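Local structure of phosphoinositol-specific phospholipase C (Pseudomonas sp., 5FYP) at residues P5-P10 against Y293-F298; S160-L165 against S233-M238; R142-K147 against G182-V187. The protein probably hydrolyses phosphoinositides between the diacylglycerol and the phosphorylated head group, using a bound calcium ion as other calcium-dependent phospholipases C do. All blocks are in the same frame, centred on the assembly; numbering follows the deposited sequence.

Contact 1: residues P5-P10 against Y293-F298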
loop_
_atom_site.group_PDB
_atom_site.type_symbol
_atom_site.label_atom_id
_atom_site.label_comp_id
_atom_site.label_asym_id
_atom_site.label_seq_id
_atom_site.Cartn_x
_atom_site.Cartn_y
_atom_site.Cartn_z
ATOM N N PRO A 5 4.609 -17.508 -11.357
ATOM C CA PRO A 5 5.508 -16.775 -12.248
ATOM C C PRO A 5 6.933 -16.911 -11.719
ATOM O O PRO A 5 7.164 -17.012 -10.526
ATOM C CB PRO A 5 4.998 -15.324 -12.157
ATOM C CG PRO A 5 4.380 -15.259 -10.822
ATOM C CD PRO A 5 3.759 -16.599 -10.574
ATOM N N ALA A 6 7.892 -16.824 -12.612
ATOM C CA ALA A 6 9.309 -17.051 -12.268
ATOM C C ALA A 6 9.857 -16.092 -11.231
ATOM O O ALA A 6 10.766 -16.448 -10.489
ATOM C CB ALA A 6 10.183 -17.021 -13.517
ATOM N N PHE A 7 9.303 -14.889 -11.157
ATOM C CA PHE A 7 9.844 -13.882 -10.262
ATOM C C PHE A 7 9.533 -14.134 -8.794
ATOM O O PHE A 7 10.080 -13.435 -7.932
ATOM C CB PHE A 7 9.467 -12.441 -10.698
ATOM C CG PHE A 7 8.039 -12.040 -10.487
ATOM C CD1 PHE A 7 7.615 -11.592 -9.258
ATOM C CD2 PHE A 7 7.127 -12.045 -11.544
ATOM C CE1 PHE A 7 6.323 -11.163 -9.068
ATOM C CE2 PHE A 7 5.835 -11.610 -11.349
ATOM C CZ PHE A 7 5.433 -11.154 -10.108
ATOM N N ILE A 8 8.651 -15.082 -8.494
ATOM C CA ILE A 8 8.267 -15.358 -7.094
ATOM C C ILE A 8 9.033 -16.589 -6.613
ATOM O O ILE A 8 8.906 -17.677 -7.149
ATOM C CB ILE A 8 6.756 -15.590 -6.945
ATOM C CG1 ILE A 8 6.003 -14.327 -7.391
ATOM C CG2 ILE A 8 6.426 -15.953 -5.489
ATOM C CD1 ILE A 8 4.512 -14.387 -7.259
ATOM N N ASP A 9 9.832 -16.402 -5.581
ATOM C CA ASP A 9 10.496 -17.551 -4.940
ATOM C C ASP A 9 9.403 -18.453 -4.356
ATOM O O ASP A 9 8.636 -17.989 -3.544
ATOM C CB ASP A 9 11.468 -17.013 -3.882
ATOM C CG ASP A 9 12.229 -18.079 -3.139
ATOM O OD1 ASP A 9 11.821 -19.257 -3.124
ATOM O OD2 ASP A 9 13.233 -17.699 -2.521
ATOM N N PRO A 10 9.382 -19.767 -4.735
ATOM C CA PRO A 10 8.331 -20.642 -4.230
ATOM C C PRO A 10 8.289 -20.752 -2.695
ATOM O O PRO A 10 7.238 -21.031 -2.134
ATOM C CB PRO A 10 8.645 -21.987 -4.887
ATOM C CG PRO A 10 9.379 -21.625 -6.130
ATOM C CD PRO A 10 10.206 -20.437 -5.757
ATOM N N TYR A 293 14.708 -13.457 -8.487
ATOM C CA TYR A 293 13.419 -13.255 -7.862
ATOM C C TYR A 293 13.176 -11.777 -7.526
ATOM O O TYR A 293 14.102 -11.043 -7.169
ATOM C CB TYR A 293 13.293 -14.079 -6.594
ATOM C CG TYR A 293 13.379 -15.574 -6.810
ATOM C CD1 TYR A 293 12.495 -16.231 -7.671
ATOM C CD2 TYR A 293 14.301 -16.326 -6.118
ATOM C CE1 TYR A 293 12.570 -17.612 -7.876
ATOM C CE2 TYR A 293 14.377 -17.713 -6.296
ATOM C CZ TYR A 293 13.484 -18.321 -7.165
ATOM O OH TYR A 293 13.570 -19.698 -7.342
ATOM N N ARG A 294 11.906 -11.378 -7.610
ATOM C CA ARG A 294 11.442 -10.075 -7.115
ATOM C C ARG A 294 10.602 -10.178 -5.859
ATOM O O ARG A 294 10.240 -9.154 -5.285
ATOM C CB ARG A 294 10.699 -9.288 -8.183
ATOM C CG ARG A 294 11.524 -9.035 -9.427
ATOM C CD ARG A 294 10.993 -7.853 -10.246
ATOM N NE ARG A 294 11.549 -7.847 -11.596
ATOM C CZ ARG A 294 11.124 -8.615 -12.595
ATOM N NH1 ARG A 294 10.060 -9.367 -12.482
ATOM N NH2 ARG A 294 11.787 -8.596 -13.753
ATOM N N ILE A 295 10.290 -11.407 -5.418
ATOM C CA ILE A 295 9.546 -11.664 -4.185
ATOM C C ILE A 295 10.203 -12.869 -3.540
ATOM O O ILE A 295 10.342 -13.925 -4.181
ATOM C CB ILE A 295 8.044 -11.946 -4.421
ATOM C CG1 ILE A 295 7.365 -10.735 -5.073
ATOM C CG2 ILE A 295 7.364 -12.374 -3.142
ATOM C CD1 ILE A 295 5.889 -10.861 -5.254
ATOM N N ARG A 296 10.626 -12.737 -2.292
ATOM C CA ARG A 296 11.245 -13.858 -1.589
ATOM C C ARG A 296 11.215 -13.628 -0.102
ATOM O O ARG A 296 11.167 -12.495 0.353
ATOM C CB ARG A 296 12.679 -14.067 -2.025
ATOM C CG ARG A 296 13.493 -12.830 -2.117
ATOM C CD ARG A 296 14.964 -13.163 -2.147
ATOM N NE ARG A 296 15.435 -13.410 -0.787
ATOM C CZ ARG A 296 16.701 -13.520 -0.419
ATOM N NH1 ARG A 296 17.702 -13.442 -1.314
ATOM N NH2 ARG A 296 16.933 -13.695 0.877
ATOM N N PRO A 297 11.284 -14.712 0.675
ATOM C CA PRO A 297 11.463 -14.529 2.108
ATOM C C PRO A 297 12.780 -13.815 2.422
ATOM O O PRO A 297 13.747 -13.954 1.669
ATOM C CB PRO A 297 11.527 -15.984 2.640
ATOM C CG PRO A 297 10.926 -16.812 1.575
ATOM C CD PRO A 297 11.265 -16.141 0.292
ATOM N N PHE A 298 12.830 -13.083 3.529
ATOM C CA PHE A 298 14.093 -12.492 3.997
ATOM C C PHE A 298 15.178 -13.504 4.211
ATOM O O PHE A 298 16.346 -13.127 4.122
ATOM C CB PHE A 298 13.874 -11.773 5.322
ATOM C CG PHE A 298 13.077 -10.508 5.198
ATOM C CD1 PHE A 298 13.572 -9.403 4.522
ATOM C CD2 PHE A 298 11.825 -10.417 5.751
ATOM C CE1 PHE A 298 12.820 -8.246 4.403
ATOM C CE2 PHE A 298 11.080 -9.263 5.652
ATOM C CZ PHE A 298 11.564 -8.175 4.966
ATOM O OXT PHE A 298 14.872 -14.637 4.476
#
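Asp9 lies across the Tyr293 ring, its CB held 3.7 Å from the ring centroid in a CH-pi contact. With Asp9 CG anti to the backbone N (chi1 -180°), the carboxylate continues over the same ring, its plane only 19° from the aromatic one. Tyrosine suits this half-exposed place because its broad face packs on the aspartate while its edge meets the carbonyl oxygen of Ala6, 3.3 Å from CD1; its hydroxyl ends near the ring of Pro10. Away from Tyr293 the packing is largely apolar: Phe7 and Ile295 point the same way, Phe7 CE1 lying 3.9 Å from Ile295 CD1, and Ile8 brings CG1 to that same methyl. Arg294 crosses Phe7 at about a right angle, setting NH1 3.6 Å from Phe7 CB, while NH1 and NH2 donate to the carbonyls of Ser43 and Ala286.

A single parallel bridge between Ile8 and Ile295 sets this register. Phe7 O accepts from two amides, Arg294 N at 2.8 Å and Ile295 N at 3.2 Å, and Asp9 N returns a nearly straight bond of 2.9 Å to Ile295 O. A type I turn from Pro5 to Ile8 prepares the chain for it, and the bond from Ala11 N to Asp9 OD1 holds the carboxylate. The contact thus joins the N-terminal loop to the C-terminal strand. On its other edge, strand 295-297 runs antiparallel to strand 20-25, where Ile295 packs on Ile20 and Gln22, while Arg296 leans on Ile273 of helix 269-274.

Contact 2: residues S160-L165 against S233-M238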
loop_
_atom_site.group_PDB
_atom_site.type_symbol
_atom_site.label_atom_id
_atom_site.label_comp_id
_atom_site.label_asym_id
_atom_site.label_seq_id
_atom_site.Cartn_x
_atom_site.Cartn_y
_atom_site.Cartn_z
ATOM N N SER A 160 -6.358 -9.644 18.159
ATOM C CA SER A 160 -6.293 -8.284 18.682
ATOM C C SER A 160 -7.535 -7.496 18.270
ATOM O O SER A 160 -8.119 -7.758 17.220
ATOM C CB SER A 160 -5.050 -7.599 18.105
ATOM O OG SER A 160 -4.889 -6.254 18.552
ATOM N N GLY A 161 -7.839 -6.427 19.019
ATOM C CA GLY A 161 -8.654 -5.366 18.459
ATOM C C GLY A 161 -7.913 -4.630 17.354
ATOM O O GLY A 161 -6.677 -4.526 17.388
ATOM N N ALA A 162 -8.635 -4.133 16.353
ATOM C CA ALA A 162 -7.973 -3.411 15.234
ATOM C C ALA A 162 -7.237 -2.170 15.741
ATOM O O ALA A 162 -6.190 -1.809 15.225
ATOM C CB ALA A 162 -8.955 -3.034 14.141
ATOM N N GLY A 163 -7.785 -1.525 16.781
ATOM C CA GLY A 163 -7.188 -0.354 17.399
ATOM C C GLY A 163 -6.003 -0.624 18.284
ATOM O O GLY A 163 -5.468 0.321 18.870
ATOM N N ALA A 164 -5.561 -1.871 18.350
ATOM C CA ALA A 164 -4.360 -2.260 19.071
ATOM C C ALA A 164 -3.395 -3.063 18.208
ATOM O O ALA A 164 -2.459 -3.693 18.720
ATOM C CB ALA A 164 -4.714 -3.037 20.353
ATOM N N LEU A 165 -3.596 -3.037 16.891
ATOM C CA LEU A 165 -2.647 -3.678 15.971
ATOM C C LEU A 165 -1.228 -3.188 16.206
ATOM O O LEU A 165 -0.262 -3.964 16.118
ATOM C CB LEU A 165 -3.004 -3.368 14.519
ATOM C CG LEU A 165 -4.143 -4.210 13.945
ATOM C CD1 LEU A 165 -4.608 -3.605 12.635
ATOM C CD2 LEU A 165 -3.686 -5.648 13.762
ATOM N N SER A 233 -2.993 5.996 16.127
ATOM C CA SER A 233 -1.704 5.304 16.180
ATOM C C SER A 233 -1.884 3.801 16.391
ATOM O O SER A 233 -1.136 3.004 15.874
ATOM C CB SER A 233 -0.844 5.893 17.259
ATOM O OG SER A 233 -0.494 7.247 16.992
ATOM N N GLY A 234 -2.897 3.442 17.190
ATOM C CA GLY A 234 -3.129 2.039 17.509
ATOM C C GLY A 234 -3.489 1.159 16.321
ATOM O O GLY A 234 -3.334 -0.047 16.404
ATOM N N TYR A 235 -3.942 1.764 15.206
ATOM C CA TYR A 235 -4.279 1.027 13.991
ATOM C C TYR A 235 -3.089 0.773 13.087
ATOM O O TYR A 235 -3.231 0.149 12.049
ATOM C CB TYR A 235 -5.384 1.759 13.210
ATOM C CG TYR A 235 -6.722 1.804 13.907
ATOM C CD1 TYR A 235 -7.656 0.774 13.742
ATOM C CD2 TYR A 235 -7.039 2.815 14.772
ATOM C CE1 TYR A 235 -8.873 0.799 14.404
ATOM C CE2 TYR A 235 -8.258 2.843 15.451
ATOM C CZ TYR A 235 -9.166 1.820 15.275
ATOM O OH TYR A 235 -10.359 1.790 15.940
ATOM N N VAL A 236 -1.914 1.301 13.431
ATOM C CA VAL A 236 -0.780 1.256 12.508
ATOM C C VAL A 236 -0.154 -0.140 12.433
ATOM O O VAL A 236 0.416 -0.624 13.406
ATOM C CB VAL A 236 0.264 2.310 12.931
ATOM C CG1 VAL A 236 1.562 2.171 12.181
ATOM C CG2 VAL A 236 -0.313 3.714 12.753
ATOM N N ALA A 237 -0.203 -0.694 11.222
ATOM C CA ALA A 237 0.349 -2.006 10.921
ATOM C C ALA A 237 1.353 -1.958 9.773
ATOM O O ALA A 237 1.834 -2.992 9.299
ATOM C CB ALA A 237 -0.765 -2.984 10.575
ATOM N N MET A 238 1.685 -0.734 9.330
ATOM C CA MET A 238 2.543 -0.479 8.187
ATOM C C MET A 238 3.259 0.840 8.424
ATOM O O MET A 238 2.727 1.708 9.121
ATOM C CB MET A 238 1.744 -0.382 6.890
ATOM C CG MET A 238 1.037 -1.676 6.529
ATOM S SD MET A 238 0.675 -1.660 4.758
ATOM C CE MET A 238 -0.079 -3.269 4.518
#
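Gly163 and Tyr235 bring their CA atoms to 4.7 Å where a short 3-10 turn meets the type I beta turn of Ser233 to Val236. Both are connecting turns of this TIM-barrel-clan protein: the first leads from helix 151-158 into helix 165-168, with Ala164 at the N-cap position, and the second leads from helix 230-233 into strand 238-242. Tyr235 carries much of the packing. Its ring lies flat against the backbone, Gly163 CA sitting 3.6 Å from the centroid in a CH-pi contact, 13° off the ring normal. Tyr235 CG is anti to the carbonyl carbon (chi1 -67°), which brings the ring back to the opposing turn although the side chain does not set out in that direction. Beside that contact, Ala162 CB touches Tyr235 CE1 at 3.8 Å; a small methyl fits well next to a ring already lying on the main chain.

Glycine suits both closest backbone positions. At Gly163 a beta carbon would press on the tyrosine ring, and at Gly234 it would run into Gly163 O. Leu165 fills the buried side instead: its CD1 comes 4.4 Å from Ala237 CB, and the same side chain packs on Pro151, Leu154 and Ala155 of helix 151-158, joining the turn to that helix. The Gly234 backbone is hydrogen-bonded to Gln166, in the first turn of the helix that Leu165 begins. Bare of side chains, the two glycines let their backbones close to a CA-H...O contact, with Gly234 CA 3.2 Å from Gly163 O.

Contact 3: residues R142-K147 against G182-V187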
loop_
_atom_site.group_PDB
_atom_site.type_symbol
_atom_site.label_atom_id
_atom_site.label_comp_id
_atom_site.label_asym_id
_atom_site.label_seq_id
_atom_site.Cartn_x
_atom_site.Cartn_y
_atom_site.Cartn_z
ATOM N N ARG A 142 -16.589 -1.160 -3.390
ATOM C CA ARG A 142 -17.412 -1.381 -4.595
ATOM C C ARG A 142 -16.596 -1.995 -5.728
ATOM O O ARG A 142 -17.046 -2.896 -6.415
ATOM C CB ARG A 142 -18.057 -0.081 -5.045
ATOM C CG ARG A 142 -18.952 -0.228 -6.246
ATOM C CD ARG A 142 -19.857 0.999 -6.383
ATOM N NE ARG A 142 -19.091 2.243 -6.471
ATOM C CZ ARG A 142 -18.394 2.628 -7.540
ATOM N NH1 ARG A 142 -18.346 1.880 -8.627
ATOM N NH2 ARG A 142 -17.731 3.776 -7.510
ATOM N N VAL A 143 -15.364 -1.522 -5.894
ATOM C CA VAL A 143 -14.505 -2.070 -6.934
ATOM C C VAL A 143 -14.039 -3.486 -6.586
ATOM O O VAL A 143 -14.202 -4.411 -7.379
ATOM C CB VAL A 143 -13.278 -1.172 -7.179
ATOM C CG1 VAL A 143 -12.282 -1.843 -8.117
ATOM C CG2 VAL A 143 -13.710 0.159 -7.763
ATOM N N PHE A 144 -13.478 -3.673 -5.396
ATOM C CA PHE A 144 -12.793 -4.925 -5.066
ATOM C C PHE A 144 -13.641 -5.986 -4.397
ATOM O O PHE A 144 -13.270 -7.153 -4.443
ATOM C CB PHE A 144 -11.559 -4.647 -4.203
ATOM C CG PHE A 144 -10.474 -3.912 -4.950
ATOM C CD1 PHE A 144 -9.752 -4.572 -5.928
ATOM C CD2 PHE A 144 -10.181 -2.592 -4.689
ATOM C CE1 PHE A 144 -8.765 -3.937 -6.649
ATOM C CE2 PHE A 144 -9.198 -1.937 -5.406
ATOM C CZ PHE A 144 -8.486 -2.591 -6.396
ATOM N N GLN A 145 -14.740 -5.555 -3.774
ATOM C CA GLN A 145 -15.659 -6.408 -3.087
ATOM C C GLN A 145 -14.912 -7.314 -2.114
ATOM O O GLN A 145 -14.059 -6.862 -1.336
ATOM C CB GLN A 145 -16.465 -7.163 -4.154
ATOM C CG GLN A 145 -17.281 -6.274 -5.079
ATOM N N GLY A 146 -15.079 -8.610 -2.245
ATOM C CA GLY A 146 -14.487 -9.516 -1.304
ATOM C C GLY A 146 -13.021 -9.779 -1.476
ATOM O O GLY A 146 -12.467 -10.555 -0.714
ATOM N N LYS A 147 -12.360 -9.133 -2.453
ATOM C CA LYS A 147 -10.923 -9.348 -2.632
ATOM C C LYS A 147 -10.086 -8.730 -1.525
ATOM O O LYS A 147 -8.946 -9.108 -1.345
ATOM C CB LYS A 147 -10.441 -8.801 -3.972
ATOM C CG LYS A 147 -10.977 -9.535 -5.177
ATOM C CD LYS A 147 -10.477 -8.879 -6.469
ATOM C CE LYS A 147 -11.077 -9.490 -7.735
ATOM N NZ LYS A 147 -10.639 -10.898 -7.938
ATOM N N GLY A 182 -5.132 -14.487 -3.958
ATOM C CA GLY A 182 -6.252 -13.760 -4.524
ATOM C C GLY A 182 -6.662 -12.492 -3.802
ATOM O O GLY A 182 -7.650 -11.875 -4.186
ATOM N N LYS A 183 -5.899 -12.091 -2.788
ATOM C CA LYS A 183 -6.266 -10.926 -2.008
ATOM C C LYS A 183 -5.608 -9.649 -2.540
ATOM O O LYS A 183 -4.572 -9.671 -3.213
ATOM C CB LYS A 183 -5.934 -11.127 -0.529
ATOM C CG LYS A 183 -6.569 -12.353 0.134
ATOM C CD LYS A 183 -8.075 -12.459 0.047
ATOM C CE LYS A 183 -8.783 -11.381 0.809
ATOM N NZ LYS A 183 -10.234 -11.459 0.450
ATOM N N VAL A 184 -6.247 -8.532 -2.200
ATOM C CA VAL A 184 -5.738 -7.177 -2.445
ATOM C C VAL A 184 -5.683 -6.444 -1.103
ATOM O O VAL A 184 -6.621 -6.463 -0.332
ATOM C CB VAL A 184 -6.643 -6.428 -3.423
ATOM C CG1 VAL A 184 -6.235 -4.975 -3.574
ATOM C CG2 VAL A 184 -6.660 -7.124 -4.782
ATOM N N LEU A 185 -4.524 -5.831 -0.844
ATOM C CA LEU A 185 -4.282 -4.995 0.334
ATOM C C LEU A 185 -4.105 -3.563 -0.120
ATOM O O LEU A 185 -3.287 -3.302 -0.986
ATOM C CB LEU A 185 -3.016 -5.432 1.100
ATOM C CG LEU A 185 -3.092 -6.728 1.892
ATOM C CD1 LEU A 185 -3.177 -7.957 1.015
ATOM C CD2 LEU A 185 -1.906 -6.842 2.824
ATOM N N LEU A 186 -4.866 -2.658 0.464
ATOM C CA LEU A 186 -4.803 -1.248 0.138
ATOM C C LEU A 186 -4.079 -0.496 1.255
ATOM O O LEU A 186 -4.341 -0.757 2.432
ATOM C CB LEU A 186 -6.195 -0.690 -0.023
ATOM C CG LEU A 186 -7.051 -1.415 -1.058
ATOM C CD1 LEU A 186 -8.443 -0.826 -1.085
ATOM C CD2 LEU A 186 -6.419 -1.387 -2.443
ATOM N N VAL A 187 -3.220 0.455 0.867
ATOM C CA VAL A 187 -2.395 1.170 1.840
ATOM C C VAL A 187 -2.539 2.658 1.569
ATOM O O VAL A 187 -2.419 3.085 0.428
ATOM C CB VAL A 187 -0.933 0.753 1.681
ATOM C CG1 VAL A 187 -0.073 1.436 2.757
ATOM C CG2 VAL A 187 -0.777 -0.770 1.738
HETATM O O HOH W 1 -9.406 -12.877 -6.043
#
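The Phe144 ring packs against Val184, whose CG1 methyl lies over one face, toward the rim, 4.2 Å from the centroid. The opposite face is covered by Val143 CG1 of the same helix, so the ring is sandwiched between two methyls. Farther round, Leu186 CD2 comes 4.1 Å from Phe144 CE2. Val184 and Leu186 alternate with Leu185 along the strand and so point to the same side, where a flat aromatic group can span both; the branched valine also supplies CG2, which approaches CD1 of the ring.

Beyond the helix end the contact becomes polar. Gln145 leaves the helix with positive phi, and the chain turns so that Lys147 O accepts from Val184 N at 2.9 Å, the donor standing 40° out of the carbonyl plane. Lys183 starts away from this turn, but bends at chi2 (-56°) and chi3 (-66°) bring its amino group back over it. Lys183 CE lies 3.1 Å from Lys147 O, Lys183 NZ is 2.7 Å from Gly146 O, and NZ also makes a weak hydrogen bond to Leu148 O. A long, flexible amine suits this cluster of carbonyl oxygens, and with an alanine here they would probably lose the positive group lying among them, leaving the turn less firmly held to the strand. Lys147 points elsewhere: its NZ forms a salt bridge with Asp106 and a hydrogen bond with Ser105, and a water bridges it to Gly182 O.

Helix 133-144 is the first of three helices in the connection from strand 114-120 to its parallel neighbour 184-189, and its end packs on the second strand, as in a beta-alpha-beta crossover. Phe144 and Leu186 both rest on Leu116 of strand 114-120, and Phe144 also meets Leu98 of helix 94-107.

How the contacts relate
Contacts 2 and 3 are in direct touch: Met238 SD packs 3.5 Å from Val187 CG2, although their centres lie about 19 Å apart. Their segments alternate along the chain, so the two closures cross in sequence. Contact 1 joins the chain ends and encloses both in sequence, but stays apart in space, its nearest atoms about 12 Å from contact 2 and about 10 Å from contact 3. Two of them border strands that lead to the calcium site of Asn27, Glu48, Asp50 and Asp119. The strand of contact 3 lies beside strand 114-120, which carries Asp119, while that of contact 1 pairs with strand 20-25, just before Asn27. None of the three contacts supplies a calcium ligand.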